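Local structure of BepC protein (Bartonella tribocorum, 4WGJ) at residues A[145-150]-A[193-198]. The protein is a Fic-family effector that probably transfers AMP from ATP to threonine or tyrosine side chains of target proteins, its Fic domain being bound here to an ATP analogue. Sequence-based numbering, arbitrary orientation.
With ANP (phosphoaminophosphonic acid-adenylate ester), chain B.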
loop_
_atom_site.group_PDB
_atom_site.type_symbol
_atom_site.label_atom_id
_atom_site.label_comp_id
_atom_site.label_asym_id
_atom_site.label_seq_id
_atom_site.Cartn_x
_atom_site.Cartn_y
_atom_site.Cartn_z
ATOM N N VAL A 145 -1.919 12.156 -2.267
ATOM C CA VAL A 145 -2.672 11.040 -1.693
ATOM C C VAL A 145 -1.751 9.835 -1.517
ATOM O O VAL A 145 -1.753 9.153 -0.485
ATOM C CB VAL A 145 -3.877 10.645 -2.585
ATOM C CG1 VAL A 145 -4.482 9.330 -2.118
ATOM C CG2 VAL A 145 -4.924 11.731 -2.547
ATOM N N PHE A 146 -0.939 9.583 -2.529
ATOM C CA PHE A 146 -0.064 8.416 -2.499
ATOM C C PHE A 146 0.986 8.552 -1.406
ATOM O O PHE A 146 1.302 7.578 -0.716
ATOM C CB PHE A 146 0.611 8.235 -3.854
ATOM C CG PHE A 146 1.416 6.982 -3.967
ATOM C CD1 PHE A 146 0.792 5.737 -3.962
ATOM C CD2 PHE A 146 2.790 7.042 -4.111
ATOM C CE1 PHE A 146 1.533 4.569 -4.086
ATOM C CE2 PHE A 146 3.544 5.884 -4.224
ATOM C CZ PHE A 146 2.923 4.645 -4.225
ATOM N N MET A 147 1.557 9.748 -1.278
ATOM C CA MET A 147 2.533 9.974 -0.213
ATOM C C MET A 147 1.908 9.773 1.164
ATOM O O MET A 147 2.583 9.288 2.092
ATOM C CB MET A 147 3.150 11.374 -0.331
ATOM C CG MET A 147 4.093 11.488 -1.541
ATOM S SD MET A 147 4.962 13.059 -1.637
ATOM C CE MET A 147 3.622 14.149 -2.127
ATOM N N ALA A 148 0.633 10.138 1.306
ATOM C CA ALA A 148 -0.058 9.926 2.581
ATOM C C ALA A 148 -0.231 8.430 2.847
ATOM O O ALA A 148 -0.011 7.966 3.965
ATOM C CB ALA A 148 -1.407 10.625 2.603
ATOM N N LEU A 149 -0.641 7.680 1.827
ATOM C CA LEU A 149 -0.755 6.230 1.962
ATOM C C LEU A 149 0.578 5.592 2.316
ATOM O O LEU A 149 0.648 4.688 3.156
ATOM C CB LEU A 149 -1.286 5.610 0.664
ATOM C CG LEU A 149 -2.765 5.881 0.363
ATOM C CD1 LEU A 149 -3.084 5.488 -1.080
ATOM C CD2 LEU A 149 -3.676 5.114 1.326
ATOM N N GLU A 150 1.632 6.052 1.651
ATOM C CA GLU A 150 2.962 5.465 1.813
ATOM C C GLU A 150 3.473 5.723 3.230
ATOM O O GLU A 150 4.093 4.847 3.845
ATOM C CB GLU A 150 3.938 6.022 0.762
ATOM C CG GLU A 150 3.822 5.341 -0.610
ATOM C CD GLU A 150 4.256 3.881 -0.586
ATOM O OE1 GLU A 150 5.379 3.596 -0.110
ATOM O OE2 GLU A 150 3.474 3.013 -1.033
ATOM N N ILE A 193 11.477 7.433 -1.020
ATOM C CA ILE A 193 12.508 7.831 -0.063
ATOM C C ILE A 193 12.692 9.350 -0.044
ATOM O O ILE A 193 12.753 9.966 1.026
ATOM C CB ILE A 193 13.845 7.134 -0.380
ATOM C CG1 ILE A 193 13.738 5.636 -0.078
ATOM C CG2 ILE A 193 15.004 7.770 0.410
ATOM C CD1 ILE A 193 15.006 4.851 -0.422
ATOM N N GLU A 194 12.765 9.974 -1.215
ATOM C CA GLU A 194 12.929 11.424 -1.256
ATOM C C GLU A 194 11.786 12.127 -0.524
ATOM O O GLU A 194 12.009 13.090 0.212
ATOM C CB GLU A 194 13.024 11.930 -2.703
ATOM C CG GLU A 194 14.348 11.615 -3.364
ATOM C CD GLU A 194 15.484 12.497 -2.849
ATOM O OE1 GLU A 194 15.222 13.638 -2.404
ATOM O OE2 GLU A 194 16.641 12.048 -2.891
ATOM N N ALA A 195 10.569 11.643 -0.722
ATOM C CA ALA A 195 9.407 12.247 -0.080
ATOM C C ALA A 195 9.434 12.044 1.421
ATOM O O ALA A 195 9.301 12.999 2.190
ATOM C CB ALA A 195 8.120 11.670 -0.653
ATOM N N MET A 196 9.596 10.798 1.849
ATOM C CA MET A 196 9.364 10.491 3.255
ATOM C C MET A 196 10.596 10.711 4.122
ATOM O O MET A 196 10.487 11.155 5.268
ATOM C CB MET A 196 8.878 9.054 3.411
ATOM C CG MET A 196 8.464 8.742 4.834
ATOM S SD MET A 196 7.776 7.093 4.977
ATOM C CE MET A 196 8.807 6.467 6.303
ATOM N N GLN A 197 11.770 10.390 3.584
ATOM C CA GLN A 197 13.004 10.540 4.357
ATOM C C GLN A 197 13.579 11.945 4.284
ATOM O O GLN A 197 14.192 12.424 5.253
ATOM C CB GLN A 197 14.074 9.538 3.892
ATOM C CG GLN A 197 13.685 8.081 4.068
ATOM C CD GLN A 197 13.424 7.707 5.504
ATOM O OE1 GLN A 197 14.079 8.215 6.422
ATOM N NE2 GLN A 197 12.450 6.818 5.715
ATOM N N TYR A 198 13.401 12.602 3.143
ATOM C CA TYR A 198 14.125 13.847 2.900
ATOM C C TYR A 198 13.240 15.069 2.664
ATOM O O TYR A 198 13.743 16.181 2.500
ATOM C CB TYR A 198 15.079 13.642 1.723
ATOM C CG TYR A 198 16.055 12.519 1.992
ATOM C CD1 TYR A 198 16.766 12.472 3.186
ATOM C CD2 TYR A 198 16.234 11.486 1.079
ATOM C CE1 TYR A 198 17.648 11.445 3.454
ATOM C CE2 TYR A 198 17.113 10.444 1.348
ATOM C CZ TYR A 198 17.819 10.436 2.535
ATOM O OH TYR A 198 18.705 9.414 2.817
HETATM P PG ANP B . 6.684 -3.479 -3.386
HETATM O O1G ANP B . 5.921 -4.216 -4.552
HETATM O O2G ANP B . 8.147 -3.478 -3.735
HETATM O O3G ANP B . 6.148 -2.005 -3.294
HETATM P PB ANP B . 5.200 -4.363 -0.953
HETATM O O1B ANP B . 4.002 -4.278 -1.842
HETATM O O2B ANP B . 5.220 -5.668 -0.106
HETATM N N3B ANP B . 6.601 -4.318 -1.891
HETATM P PA ANP B . 6.039 -3.046 1.384
HETATM O O1A ANP B . 7.334 -3.772 1.286
HETATM O O2A ANP B . 5.215 -3.309 2.638
HETATM O O3A ANP B . 5.136 -3.179 0.079
HETATM O "O5'" ANP B . 6.348 -1.492 1.279
HETATM C "C5'" ANP B . 7.148 -1.019 0.168
HETATM C "C4'" ANP B . 6.997 0.471 -0.008
HETATM O "O4'" ANP B . 7.888 1.163 0.906
HETATM C "C3'" ANP B . 7.352 0.964 -1.416
HETATM O "O3'" ANP B . 6.433 1.941 -1.898
HETATM C "C2'" ANP B . 8.757 1.542 -1.227
HETATM O "O2'" ANP B . 9.085 2.537 -2.190
HETATM C "C1'" ANP B . 8.634 2.120 0.179
HETATM N N9 ANP B . 9.924 2.342 0.828
HETATM C C8 ANP B . 11.039 1.546 0.748
HETATM N N7 ANP B . 12.071 2.004 1.415
HETATM C C5 ANP B . 11.607 3.185 1.973
HETATM C C6 ANP B . 12.217 4.156 2.793
HETATM N N6 ANP B . 13.480 4.077 3.218
HETATM N N1 ANP B . 11.473 5.220 3.169
HETATM C C2 ANP B . 10.211 5.305 2.743
HETATM N N3 ANP B . 9.530 4.456 1.969
HETATM C C4 ANP B . 10.287 3.412 1.617
#
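Met-147 of helix 135-152 lays its thioether against Ala-195 of helix 185-198, SD standing 3.6 Å from the methyl CB. The chain runs extended to the sulfur (chi2 -175°) and bends only at chi3, which lets SD rather than CE do the touching. Three residues after Met-147, the carbonyl O of Glu-150 lies 4.5 Å from SD of Met-196, a loose approach. Beside these sparse contacts ANP, in the nucleotide pocket of this Fic domain, bridges the two helices. Glu-150, folded at chi2, accepts the ribose hydroxyl O3' on OE1 at 2.7 Å, while its OE2 is held by Asn-163 of helix 159-174. Gln-197, also folded at chi2, gives NE2 to adenine N1 in a fairly straight bond (3.2 Å, 161°), and its OE1 takes the backbone N of Ala-105. Ile-193 lays CG1 over one face of the adenine, 3.6 Å from C6, whereas SD of Met-196 comes up beside the C2 edge, 3.8 Å from C2. Helix 135-152 thus offers the ribose an acceptor, while helix 185-198 meets the base; the donor at N1 matches adenine's bare nitrogen, not guanine's N-H, consistent with a preference for an adenine nucleotide.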